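CSE1 (Thermus thermophilus, PDB 4AN8) is part of the Cascade ribonucleoprotein complex and probably helps to recognise foreign DNA in CRISPR adaptive immunity. Local coordinates at residues 19-24 with 43-48; 51-56 with 342-347; 60-65 with 244-249; 66-71 with 88-93. All blocks are in the same frame, centred on the assembly; numbering follows the deposited sequence.

Contact 1 (19-24 with 43-48)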
loop_
_atom_site.group_PDB
_atom_site.type_symbol
_atom_site.label_atom_id
_atom_site.label_comp_id
_atom_site.label_asym_id
_atom_site.label_seq_id
_atom_site.Cartn_x
_atom_site.Cartn_y
_atom_site.Cartn_z
ATOM N N ILE A 19 13.809 -11.492 7.278
ATOM C CA ILE A 19 13.468 -10.166 6.767
ATOM C C ILE A 19 14.538 -9.723 5.758
ATOM O O ILE A 19 15.700 -9.495 6.124
ATOM C CB ILE A 19 13.383 -9.131 7.920
ATOM C CG1 ILE A 19 12.374 -9.576 8.985
ATOM C CG2 ILE A 19 13.030 -7.738 7.401
ATOM C CD1 ILE A 19 12.380 -8.703 10.217
ATOM N N PRO A 20 14.160 -9.616 4.475
ATOM C CA PRO A 20 15.152 -9.247 3.461
ATOM C C PRO A 20 15.452 -7.750 3.461
ATOM O O PRO A 20 14.561 -6.956 3.129
ATOM C CB PRO A 20 14.478 -9.643 2.139
ATOM C CG PRO A 20 13.044 -10.003 2.493
ATOM C CD PRO A 20 12.801 -9.666 3.928
ATOM N N VAL A 21 16.683 -7.370 3.804
ATOM C CA VAL A 21 17.065 -5.960 3.795
ATOM C C VAL A 21 18.302 -5.710 2.921
ATOM O O VAL A 21 19.184 -6.557 2.820
ATOM C CB VAL A 21 17.364 -5.443 5.245
ATOM C CG1 VAL A 21 16.093 -5.372 6.092
ATOM C CG2 VAL A 21 18.392 -6.343 5.912
ATOM N N LEU A 22 18.375 -4.539 2.309
ATOM C CA LEU A 22 19.534 -4.181 1.508
ATOM C C LEU A 22 20.643 -3.658 2.417
ATOM O O LEU A 22 20.437 -2.734 3.215
ATOM C CB LEU A 22 19.140 -3.138 0.467
ATOM C CG LEU A 22 19.970 -2.935 -0.797
ATOM C CD1 LEU A 22 20.179 -4.231 -1.547
ATOM C CD2 LEU A 22 19.266 -1.914 -1.684
ATOM N N LYS A 23 21.815 -4.273 2.334
ATOM C CA LYS A 23 22.949 -3.851 3.143
ATOM C C LYS A 23 24.212 -3.853 2.300
ATOM O O LYS A 23 24.590 -4.885 1.752
ATOM C CB LYS A 23 23.135 -4.780 4.329
ATOM C CG LYS A 23 24.255 -4.340 5.241
ATOM C CD LYS A 23 24.354 -5.209 6.477
ATOM C CE LYS A 23 25.266 -4.545 7.510
ATOM N NZ LYS A 23 25.776 -5.527 8.519
ATOM N N GLY A 24 24.865 -2.701 2.193
ATOM C CA GLY A 24 26.048 -2.579 1.361
ATOM C C GLY A 24 25.801 -3.090 -0.046
ATOM O O GLY A 24 26.660 -3.736 -0.634
ATOM N N ALA A 43 19.664 -0.048 3.900
ATOM C CA ALA A 43 19.081 0.963 3.028
ATOM C C ALA A 43 17.561 0.863 3.100
ATOM O O ALA A 43 16.851 1.873 3.111
ATOM C CB ALA A 43 19.576 0.793 1.568
ATOM N N ARG A 44 17.065 -0.365 3.159
ATOM C CA ARG A 44 15.627 -0.592 3.189
ATOM C C ARG A 44 15.302 -2.081 3.269
ATOM O O ARG A 44 16.176 -2.942 3.089
ATOM C CB ARG A 44 14.983 -0.025 1.925
ATOM C CG ARG A 44 15.544 -0.622 0.671
ATOM C CD ARG A 44 14.788 -0.159 -0.547
ATOM N NE ARG A 44 15.389 -0.679 -1.766
ATOM C CZ ARG A 44 16.339 -0.048 -2.457
ATOM N NH1 ARG A 44 16.797 1.134 -2.052
ATOM N NH2 ARG A 44 16.828 -0.599 -3.559
ATOM N N ILE A 45 14.035 -2.366 3.546
ATOM C CA ILE A 45 13.500 -3.694 3.376
ATOM C C ILE A 45 13.343 -3.887 1.885
ATOM O O ILE A 45 12.798 -3.015 1.201
ATOM C CB ILE A 45 12.157 -3.831 4.090
ATOM C CG1 ILE A 45 12.408 -4.061 5.586
ATOM C CG2 ILE A 45 11.364 -4.972 3.494
ATOM C CD1 ILE A 45 11.189 -4.032 6.397
ATOM N N GLU A 46 13.849 -5.013 1.388
ATOM C CA GLU A 46 14.033 -5.237 -0.032
ATOM C C GLU A 46 13.373 -6.537 -0.497
ATOM O O GLU A 46 13.885 -7.640 -0.265
ATOM C CB GLU A 46 15.526 -5.274 -0.357
ATOM C CG GLU A 46 15.856 -5.616 -1.814
ATOM C CD GLU A 46 15.543 -4.488 -2.789
ATOM O OE1 GLU A 46 15.044 -3.417 -2.364
ATOM O OE2 GLU A 46 15.812 -4.672 -3.993
ATOM N N THR A 47 12.253 -6.408 -1.186
ATOM C CA THR A 47 11.542 -7.568 -1.660
ATOM C C THR A 47 10.873 -7.239 -2.984
ATOM O O THR A 47 10.465 -6.101 -3.207
ATOM C CB THR A 47 10.478 -8.028 -0.614
ATOM O OG1 THR A 47 9.581 -8.959 -1.229
ATOM C CG2 THR A 47 9.682 -6.815 -0.080
ATOM N N PRO A 48 10.765 -8.228 -3.877
ATOM C CA PRO A 48 9.997 -7.986 -5.099
ATOM C C PRO A 48 8.503 -7.785 -4.819
ATOM O O PRO A 48 7.833 -7.093 -5.578
ATOM C CB PRO A 48 10.229 -9.258 -5.928
ATOM C CG PRO A 48 10.621 -10.296 -4.947
ATOM C CD PRO A 48 11.354 -9.575 -3.837
#
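Val-21 and Ile-45 face each other as an antiparallel, non-hydrogen-bonded pair in a small three-stranded sheet, with their CA atoms 4.2 Å apart. Backbone bonds flank the pair. Glu-46 N donates to Pro-20 O at 2.7 Å, nearly straight at 179°. Leu-22 N donates to Arg-44 O at 2.8 Å, and Ala-43 N reaches Leu-22 O at 2.9 Å. On the face of Val-21, Ile-45 CG1 touches Val-21 CG1 at 3.9 Å and also reaches Ile-19 CG2.

The other face carries Leu-22 and Arg-44, which run side by side in the same direction. Arg-44 CG sits between its backbone N and carbonyl carbon (chi1 58°), and the chain is extended from there to NE. This lays one face of the guanidinium over Leu-22 CD2, offset toward the rim, with CD2 3.3 Å from Arg-44 NH2. A salt bridge from Arg-44 NE to the syn side of Glu-46 OE1, 2.8 Å long and close to the guanidinium plane, helps fix the group's rotation.

Strand 19-23 is the middle strand. Its other edge pairs with strand 26-30 through Ile-19 with Val-30 and Val-21 with Val-28. Pro-20 and Ile-45 rest on Leu-56 of helix 50-67.

Contact 2 (51-56 with 342-347)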
loop_
_atom_site.group_PDB
_atom_site.type_symbol
_atom_site.label_atom_id
_atom_site.label_comp_id
_atom_site.label_asym_id
_atom_site.label_seq_id
_atom_site.Cartn_x
_atom_site.Cartn_y
_atom_site.Cartn_z
ATOM N N LEU A 51 3.452 -6.386 -1.152
ATOM C CA LEU A 51 2.681 -6.806 0.014
ATOM C C LEU A 51 3.644 -7.205 1.134
ATOM O O LEU A 51 3.432 -6.858 2.286
ATOM C CB LEU A 51 1.736 -7.968 -0.327
ATOM C CG LEU A 51 0.783 -7.750 -1.521
ATOM C CD1 LEU A 51 -0.250 -8.885 -1.588
ATOM C CD2 LEU A 51 0.102 -6.353 -1.502
ATOM N N GLU A 52 4.690 -7.942 0.787
ATOM C CA GLU A 52 5.736 -8.296 1.741
ATOM C C GLU A 52 6.340 -7.063 2.377
ATOM O O GLU A 52 6.477 -6.982 3.592
ATOM C CB GLU A 52 6.848 -9.108 1.068
ATOM C CG GLU A 52 6.715 -10.590 1.245
ATOM C CD GLU A 52 7.880 -11.395 0.630
ATOM O OE1 GLU A 52 8.953 -10.818 0.319
ATOM O OE2 GLU A 52 7.724 -12.616 0.455
ATOM N N GLU A 53 6.704 -6.095 1.550
ATOM C CA GLU A 53 7.279 -4.863 2.060
ATOM C C GLU A 53 6.316 -4.188 3.046
ATOM O O GLU A 53 6.736 -3.714 4.106
ATOM C CB GLU A 53 7.601 -3.920 0.904
ATOM C CG GLU A 53 8.263 -2.603 1.296
ATOM C CD GLU A 53 8.636 -1.769 0.055
ATOM O OE1 GLU A 53 8.486 -2.288 -1.065
ATOM O OE2 GLU A 53 9.053 -0.596 0.182
ATOM N N ALA A 54 5.035 -4.119 2.681
ATOM C CA ALA A 54 4.049 -3.415 3.507
ATOM C C ALA A 54 3.949 -4.045 4.891
ATOM O O ALA A 54 4.084 -3.352 5.899
ATOM C CB ALA A 54 2.690 -3.409 2.847
ATOM N N VAL A 55 3.753 -5.363 4.923
ATOM C CA VAL A 55 3.540 -6.055 6.196
ATOM C C VAL A 55 4.792 -6.155 7.045
ATOM O O VAL A 55 4.694 -6.099 8.264
ATOM C CB VAL A 55 2.917 -7.458 6.052
ATOM C CG1 VAL A 55 1.572 -7.369 5.443
ATOM C CG2 VAL A 55 3.836 -8.409 5.264
ATOM N N LEU A 56 5.964 -6.257 6.428
ATOM C CA LEU A 56 7.197 -6.291 7.208
ATOM C C LEU A 56 7.387 -4.975 7.983
ATOM O O LEU A 56 7.704 -5.002 9.182
ATOM C CB LEU A 56 8.408 -6.633 6.341
ATOM C CG LEU A 56 8.428 -8.042 5.721
ATOM C CD1 LEU A 56 9.499 -8.192 4.613
ATOM C CD2 LEU A 56 8.607 -9.085 6.777
ATOM N N THR A 342 11.161 9.980 0.311
ATOM C CA THR A 342 10.197 9.690 -0.752
ATOM C C THR A 342 8.896 9.095 -0.225
ATOM O O THR A 342 8.760 8.837 0.970
ATOM C CB THR A 342 10.757 8.753 -1.835
ATOM O OG1 THR A 342 10.841 7.425 -1.319
ATOM C CG2 THR A 342 12.107 9.194 -2.306
ATOM N N LEU A 343 7.942 8.875 -1.119
ATOM C CA LEU A 343 6.684 8.231 -0.740
ATOM C C LEU A 343 6.473 6.965 -1.546
ATOM O O LEU A 343 6.406 7.012 -2.789
ATOM C CB LEU A 343 5.515 9.175 -0.976
ATOM C CG LEU A 343 4.077 8.723 -0.715
ATOM C CD1 LEU A 343 3.821 8.423 0.781
ATOM C CD2 LEU A 343 3.094 9.786 -1.240
ATOM N N ARG A 344 6.376 5.829 -0.860
ATOM C CA ARG A 344 5.987 4.600 -1.541
ATOM C C ARG A 344 4.508 4.305 -1.341
ATOM O O ARG A 344 3.984 4.458 -0.235
ATOM C CB ARG A 344 6.828 3.435 -1.066
ATOM C CG ARG A 344 8.278 3.653 -1.307
ATOM C CD ARG A 344 9.013 2.375 -1.139
ATOM N NE ARG A 344 10.312 2.446 -1.792
ATOM C CZ ARG A 344 10.958 1.380 -2.242
ATOM N NH1 ARG A 344 10.412 0.174 -2.106
ATOM N NH2 ARG A 344 12.141 1.521 -2.827
ATOM N N VAL A 345 3.824 3.918 -2.405
ATOM C CA VAL A 345 2.459 3.440 -2.272
ATOM C C VAL A 345 2.450 1.947 -2.567
ATOM O O VAL A 345 2.963 1.511 -3.597
ATOM C CB VAL A 345 1.483 4.166 -3.197
ATOM C CG1 VAL A 345 0.058 3.626 -2.968
ATOM C CG2 VAL A 345 1.538 5.691 -2.943
ATOM N N LEU A 346 1.903 1.172 -1.638
ATOM C CA LEU A 346 1.852 -0.289 -1.739
ATOM C C LEU A 346 0.418 -0.790 -1.572
ATOM O O LEU A 346 -0.319 -0.295 -0.725
ATOM C CB LEU A 346 2.722 -0.924 -0.647
ATOM C CG LEU A 346 4.124 -0.364 -0.463
ATOM C CD1 LEU A 346 4.794 -0.941 0.796
ATOM C CD2 LEU A 346 4.970 -0.595 -1.710
ATOM N N GLY A 347 0.026 -1.778 -2.362
ATOM C CA GLY A 347 -1.308 -2.347 -2.247
ATOM C C GLY A 347 -1.692 -3.293 -3.388
ATOM O O GLY A 347 -0.885 -3.566 -4.271
#
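Glu-53 OE2 meets Arg-344 NH1 at 2.8 Å, forming a salt bridge between a helix and a strand. Its hydrogen bond is bent and weak, and the carboxylate and guanidinium planes are 60° apart. Glu-53 OE1 lies 3.3 Å from the same NH1 of Arg-344, at the edge of the guanidinium and in its plane. The stronger partner of OE1 is Arg-360 on the adjacent strand, with which it forms a second salt bridge. Two arginines thus hold one buried carboxylate, which probably favours its charged form. Glu-53 reaches them fully stretched: CG is opposite the backbone N (chi1 -178°) and the chain stays extended beyond it. It crosses the Arg-344 side chain at about a right angle.

This is a helix lying across a sheet. Segment 51-56 of helix 50-67 passes over segment 342-347 of strand 342-351, with 105° between their directions and 7.8 Å between their axes. The strand is the middle one of an antiparallel sheet, between 191-195 and 354-364. Arg-344 and Leu-346, two residues apart, both point at the helix.

Leu-346 CD1 carries the apolar half. It touches Ala-54 N at 3.7 Å and Ala-54 CB at 3.8 Å. It also lies 3.9 Å from Glu-53 CG, against the stem of that side chain. About one turn earlier, Leu-51 CB points away from the strand, but CD2 comes back to Gly-347 C at 4.0 Å. Leu-51 also packs on Val-163 and Phe-167 of helix 154-167. An acetate ion about 4 Å from its side chain probably comes from the crystallisation liquor.

Contact 3 (60-65 with 244-249)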
loop_
_atom_site.group_PDB
_atom_site.type_symbol
_atom_site.label_atom_id
_atom_site.label_comp_id
_atom_site.label_asym_id
_atom_site.label_seq_id
_atom_site.Cartn_x
_atom_site.Cartn_y
_atom_site.Cartn_z
ATOM N N LEU A 60 7.168 -4.468 12.205
ATOM C CA LEU A 60 8.219 -3.745 12.918
ATOM C C LEU A 60 7.643 -2.560 13.694
ATOM O O LEU A 60 8.010 -2.337 14.850
ATOM C CB LEU A 60 9.318 -3.243 11.970
ATOM C CG LEU A 60 10.129 -4.373 11.327
ATOM C CD1 LEU A 60 11.220 -3.803 10.457
ATOM C CD2 LEU A 60 10.687 -5.327 12.384
ATOM N N LEU A 61 6.767 -1.794 13.039
ATOM C CA LEU A 61 6.093 -0.668 13.680
ATOM C C LEU A 61 5.252 -1.098 14.893
ATOM O O LEU A 61 5.232 -0.412 15.906
ATOM C CB LEU A 61 5.213 0.064 12.679
ATOM C CG LEU A 61 6.024 0.760 11.585
ATOM C CD1 LEU A 61 5.132 1.025 10.333
ATOM C CD2 LEU A 61 6.639 2.050 12.127
ATOM N N ALA A 62 4.545 -2.226 14.772
ATOM C CA ALA A 62 3.759 -2.741 15.882
ATOM C C ALA A 62 4.689 -2.954 17.064
ATOM O O ALA A 62 4.424 -2.474 18.161
ATOM C CB ALA A 62 3.076 -4.069 15.504
ATOM N N VAL A 63 5.792 -3.666 16.829
ATOM C CA VAL A 63 6.748 -3.910 17.890
ATOM C C VAL A 63 7.288 -2.603 18.501
ATOM O O VAL A 63 7.344 -2.468 19.721
ATOM C CB VAL A 63 7.917 -4.809 17.439
ATOM C CG1 VAL A 63 8.917 -4.917 18.556
ATOM C CG2 VAL A 63 7.401 -6.213 17.058
ATOM N N LEU A 64 7.682 -1.652 17.657
ATOM C CA LEU A 64 8.215 -0.375 18.133
ATOM C C LEU A 64 7.232 0.393 18.995
ATOM O O LEU A 64 7.587 0.870 20.072
ATOM C CB LEU A 64 8.646 0.522 16.970
ATOM C CG LEU A 64 9.971 0.138 16.312
ATOM C CD1 LEU A 64 10.164 0.793 14.940
ATOM C CD2 LEU A 64 11.149 0.441 17.281
ATOM N N HIS A 65 5.999 0.532 18.518
ATOM C CA HIS A 65 4.988 1.259 19.263
ATOM C C HIS A 65 4.762 0.674 20.656
ATOM O O HIS A 65 4.571 1.408 21.612
ATOM C CB HIS A 65 3.668 1.279 18.511
ATOM C CG HIS A 65 3.623 2.271 17.392
ATOM N ND1 HIS A 65 4.157 3.538 17.501
ATOM C CD2 HIS A 65 3.100 2.177 16.142
ATOM C CE1 HIS A 65 3.935 4.199 16.374
ATOM N NE2 HIS A 65 3.293 3.401 15.540
ATOM N N VAL A 244 -4.772 -3.840 14.764
ATOM C CA VAL A 244 -4.999 -3.867 13.330
ATOM C C VAL A 244 -3.757 -4.245 12.498
ATOM O O VAL A 244 -3.872 -5.031 11.586
ATOM C CB VAL A 244 -5.688 -2.589 12.857
ATOM C CG1 VAL A 244 -5.832 -2.586 11.323
ATOM C CG2 VAL A 244 -7.065 -2.515 13.515
ATOM N N TYR A 245 -2.581 -3.729 12.845
ATOM C CA TYR A 245 -1.318 -4.126 12.192
ATOM C C TYR A 245 -1.048 -5.631 12.277
ATOM O O TYR A 245 -0.364 -6.208 11.429
ATOM C CB TYR A 245 -0.128 -3.421 12.857
ATOM C CG TYR A 245 0.097 -1.974 12.453
ATOM C CD1 TYR A 245 -0.763 -1.315 11.553
ATOM C CD2 TYR A 245 1.168 -1.264 12.980
ATOM C CE1 TYR A 245 -0.533 0.001 11.191
ATOM C CE2 TYR A 245 1.407 0.052 12.621
ATOM C CZ TYR A 245 0.566 0.678 11.731
ATOM O OH TYR A 245 0.828 1.987 11.411
ATOM N N THR A 246 -1.538 -6.264 13.335
ATOM C CA THR A 246 -1.253 -7.673 13.530
ATOM C C THR A 246 -2.534 -8.501 13.557
ATOM O O THR A 246 -2.590 -9.538 14.184
ATOM C CB THR A 246 -0.472 -7.888 14.842
ATOM O OG1 THR A 246 -1.288 -7.486 15.952
ATOM C CG2 THR A 246 0.868 -7.072 14.822
ATOM N N TRP A 247 -3.559 -8.025 12.862
ATOM C CA TRP A 247 -4.850 -8.688 12.858
ATOM C C TRP A 247 -4.811 -10.166 12.432
ATOM O O TRP A 247 -4.231 -10.509 11.390
ATOM C CB TRP A 247 -5.777 -7.939 11.913
ATOM C CG TRP A 247 -7.195 -8.308 12.076
ATOM C CD1 TRP A 247 -7.889 -9.245 11.361
ATOM C CD2 TRP A 247 -8.113 -7.771 13.042
ATOM N NE1 TRP A 247 -9.189 -9.316 11.821
ATOM C CE2 TRP A 247 -9.348 -8.418 12.850
ATOM C CE3 TRP A 247 -8.003 -6.809 14.051
ATOM C CZ2 TRP A 247 -10.475 -8.121 13.621
ATOM C CZ3 TRP A 247 -9.118 -6.520 14.822
ATOM C CH2 TRP A 247 -10.340 -7.179 14.602
ATOM N N PRO A 248 -5.491 -11.049 13.205
ATOM C CA PRO A 248 -5.591 -12.451 12.774
ATOM C C PRO A 248 -6.782 -12.700 11.840
ATOM O O PRO A 248 -7.846 -13.112 12.301
ATOM C CB PRO A 248 -5.788 -13.198 14.096
ATOM C CG PRO A 248 -6.595 -12.236 14.921
ATOM C CD PRO A 248 -6.115 -10.832 14.525
ATOM N N ALA A 249 -6.608 -12.471 10.535
ATOM C CA ALA A 249 -7.732 -12.519 9.598
ATOM C C ALA A 249 -8.174 -13.941 9.267
ATOM O O ALA A 249 -9.332 -14.177 8.919
ATOM C CB ALA A 249 -7.383 -11.793 8.333
HETATM O O HOH W 1 2.611 3.270 12.711
#
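Tyr-245 turns one edge of its ring, the CD2-CE2 side, to helix 50-67. Ala-62 N lies at this edge, near the ring plane and 3.9 Å from Tyr-245 CD2. Leu-61 CB approaches obliquely, 3.8 Å from Tyr-245 CE2. The ring is sent toward the helix with CG opposite the carbonyl carbon (chi1 -79°). His-65, one turn on from Leu-61, also presents an edge: Tyr-245 CE2 is near the plane of the imidazole, 4.4 Å from His-65 CD2.

A water joins the polar ends of the two rings. It is 2.6 Å from Tyr-245 OH and 2.9 Å from His-65 NE2, and lies in the plane of both rings. The imidazole is held from other sides too, with ND1 bonded to Gly-70 O and the ring stacked with Tyr-210.

The C-terminal end of helix 241-245 here abuts the flank of helix 50-67, and Ala-62 is the small residue at the junction. Thr-246, the first residue to leave the helical conformation, places CG2 3.8 Å from Ala-62 CB. Its OG1 takes the position between backbone N and carbonyl carbon (chi1 63°) and bonds to Thr-242 O and Ile-218 N. The methyl is thus the branch that faces helix 50-67. Leu-61 also packs on Leu-203 of helix 199-206, and Tyr-245 also touches Pro-280.

Contact 4 (66-71 with 88-93)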
loop_
_atom_site.group_PDB
_atom_site.type_symbol
_atom_site.label_atom_id
_atom_site.label_comp_id
_atom_site.label_asym_id
_atom_site.label_seq_id
_atom_site.Cartn_x
_atom_site.Cartn_y
_atom_site.Cartn_z
ATOM N N ARG A 66 4.755 -0.644 20.769
ATOM C CA ARG A 66 4.478 -1.256 22.045
ATOM C C ARG A 66 5.717 -1.191 22.931
ATOM O O ARG A 66 5.632 -0.809 24.087
ATOM C CB ARG A 66 4.003 -2.700 21.853
ATOM C CG ARG A 66 2.747 -2.803 21.017
ATOM C CD ARG A 66 1.617 -2.018 21.678
ATOM N NE ARG A 66 1.165 -2.668 22.909
ATOM C CZ ARG A 66 0.163 -2.214 23.651
ATOM N NH1 ARG A 66 -0.478 -1.106 23.281
ATOM N NH2 ARG A 66 -0.192 -2.867 24.756
ATOM N N ALA A 67 6.871 -1.546 22.372
ATOM C CA ALA A 67 8.108 -1.542 23.142
ATOM C C ALA A 67 8.462 -0.157 23.656
ATOM O O ALA A 67 8.958 -0.033 24.762
ATOM C CB ALA A 67 9.246 -2.114 22.345
ATOM N N LEU A 68 8.199 0.880 22.867
ATOM C CA LEU A 68 8.533 2.253 23.259
ATOM C C LEU A 68 7.323 2.969 23.859
ATOM O O LEU A 68 7.420 4.107 24.302
ATOM C CB LEU A 68 9.075 3.052 22.067
ATOM C CG LEU A 68 10.273 2.397 21.371
ATOM C CD1 LEU A 68 10.674 3.138 20.112
ATOM C CD2 LEU A 68 11.447 2.301 22.335
ATOM N N SER A 69 6.178 2.308 23.840
ATOM C CA SER A 69 4.987 2.883 24.423
ATOM C C SER A 69 4.756 4.297 23.889
ATOM O O SER A 69 4.400 5.205 24.630
ATOM C CB SER A 69 5.134 2.885 25.941
ATOM O OG SER A 69 3.870 2.964 26.548
ATOM N N GLY A 70 4.968 4.471 22.589
ATOM C CA GLY A 70 4.933 5.780 21.938
ATOM C C GLY A 70 5.230 5.602 20.452
ATOM O O GLY A 70 4.963 4.540 19.903
ATOM N N PRO A 71 5.817 6.622 19.800
ATOM C CA PRO A 71 6.246 7.887 20.411
ATOM C C PRO A 71 5.035 8.715 20.771
ATOM O O PRO A 71 4.095 8.756 19.986
ATOM C CB PRO A 71 7.021 8.573 19.284
ATOM C CG PRO A 71 6.420 8.032 18.035
ATOM C CD PRO A 71 6.112 6.591 18.354
ATOM N N GLN A 88 17.464 1.363 22.943
ATOM C CA GLN A 88 17.761 -0.056 22.769
ATOM C C GLN A 88 17.198 -0.938 23.871
ATOM O O GLN A 88 16.725 -2.044 23.612
ATOM C CB GLN A 88 19.263 -0.257 22.694
ATOM C CG GLN A 88 19.923 0.672 21.734
ATOM C CD GLN A 88 20.182 0.029 20.398
ATOM O OE1 GLN A 88 20.936 -0.942 20.299
ATOM N NE2 GLN A 88 19.559 0.572 19.345
ATOM N N ASP A 89 17.273 -0.457 25.103
ATOM C CA ASP A 89 16.868 -1.250 26.255
ATOM C C ASP A 89 15.377 -1.554 26.271
ATOM O O ASP A 89 14.991 -2.704 26.458
ATOM C CB ASP A 89 17.313 -0.584 27.566
ATOM C CG ASP A 89 18.690 -1.063 28.032
ATOM O OD1 ASP A 89 19.330 -1.884 27.328
ATOM O OD2 ASP A 89 19.133 -0.605 29.113
ATOM N N PRO A 90 14.529 -0.528 26.077
ATOM C CA PRO A 90 13.096 -0.805 25.945
ATOM C C PRO A 90 12.825 -1.874 24.880
ATOM O O PRO A 90 12.015 -2.768 25.101
ATOM C CB PRO A 90 12.527 0.538 25.491
ATOM C CG PRO A 90 13.502 1.549 26.038
ATOM C CD PRO A 90 14.834 0.902 25.899
ATOM N N ILE A 91 13.496 -1.788 23.742
ATOM C CA ILE A 91 13.295 -2.782 22.698
ATOM C C ILE A 91 13.749 -4.193 23.132
ATOM O O ILE A 91 13.014 -5.176 22.962
ATOM C CB ILE A 91 13.960 -2.339 21.370
ATOM C CG1 ILE A 91 13.192 -1.144 20.797
ATOM C CG2 ILE A 91 14.052 -3.524 20.375
ATOM C CD1 ILE A 91 13.890 -0.481 19.628
ATOM N N ARG A 92 14.951 -4.295 23.693
ATOM C CA ARG A 92 15.419 -5.565 24.234
ATOM C C ARG A 92 14.489 -6.119 25.309
ATOM O O ARG A 92 14.149 -7.293 25.290
ATOM C CB ARG A 92 16.822 -5.427 24.803
ATOM C CG ARG A 92 17.891 -5.230 23.770
ATOM C CD ARG A 92 19.261 -5.336 24.419
ATOM N NE ARG A 92 20.275 -4.597 23.679
ATOM C CZ ARG A 92 20.967 -5.103 22.666
ATOM N NH1 ARG A 92 20.744 -6.350 22.276
ATOM N NH2 ARG A 92 21.883 -4.366 22.044
ATOM N N ASP A 93 14.077 -5.282 26.252
ATOM C CA ASP A 93 13.161 -5.739 27.284
ATOM C C ASP A 93 11.847 -6.286 26.713
ATOM O O ASP A 93 11.421 -7.378 27.061
ATOM C CB ASP A 93 12.890 -4.635 28.310
ATOM C CG ASP A 93 14.119 -4.305 29.155
ATOM O OD1 ASP A 93 15.057 -5.145 29.218
ATOM O OD2 ASP A 93 14.145 -3.201 29.754
HETATM O O HOH W 2 9.643 -1.986 26.776
#
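Leu-68 reaches Pro-90 and Ile-91 with the tip of its side chain. At CB it does not yet point at helix 88-98. CG then turns opposite the carbonyl carbon (chi1 -55°), and from CG the CD2 branch makes the contact. CD2 lies 3.8 Å from Pro-90 CB, a ring carbon, and 4.2 Å from Ile-91 CG1. It therefore sits against two successive residues of the facing helix. The leucine also packs on Trp-80 of helix 74-83.

Ala-67, just before it, is directed at the same helix and brings the backbones close. Its CA is 5.4 Å from Ile-91 CA. Ala-67 CB rests on the backbone of the other segment, 4.1 Å from Ile-91 CA and 4.0 Å from Pro-90 O. Its carbonyl oxygen also faces the proline, with Ala-67 O 3.7 Å from Pro-90 CB.

One water links the two backbones. It donates to Ala-67 O at 2.9 Å and to Pro-90 O at 3.0 Å. The side chains that meet here are apolar. Ile-91 continues inward to Leu-64, one turn back along helix 50-67, while Tyr-94 of helix 88-98 packs on Ala-67 and Arg-66.

The chain turns off sharply after Leu-68. Ser-69 has positive phi (51°), Gly-70 N bonds to His-65 O, and Ser-69 N bonds weakly to Arg-66 O. This is a Schellman motif with Ser-69 at C-prime. It closes the C-terminal end of helix 50-67 where that helix meets the first turn of helix 88-98.

How the contacts relate
Helix 50-67 runs through the set: contacts 2, 3 and 4 use it in order from its first turns to its C-terminal end. Contact 1 comes just before it in the chain. The centres of contacts 1 and 2 are about 12 Å apart, and Thr-47 OG1 probably bonds to Glu-52 OE1, 2.5 Å away. Contacts 2 and 3 adjoin in sequence, with centres about 14 Å apart. Contacts 3 and 4 are equally spaced and touch where His-65 ND1 packs on Pro-71 CD, 3.7 Å away. Contacts 2 and 4 do not touch; their nearest atoms are about 13 Å apart. Contact 2 is nearest the chain centre and contact 4 is farthest out, about 26 Å from it.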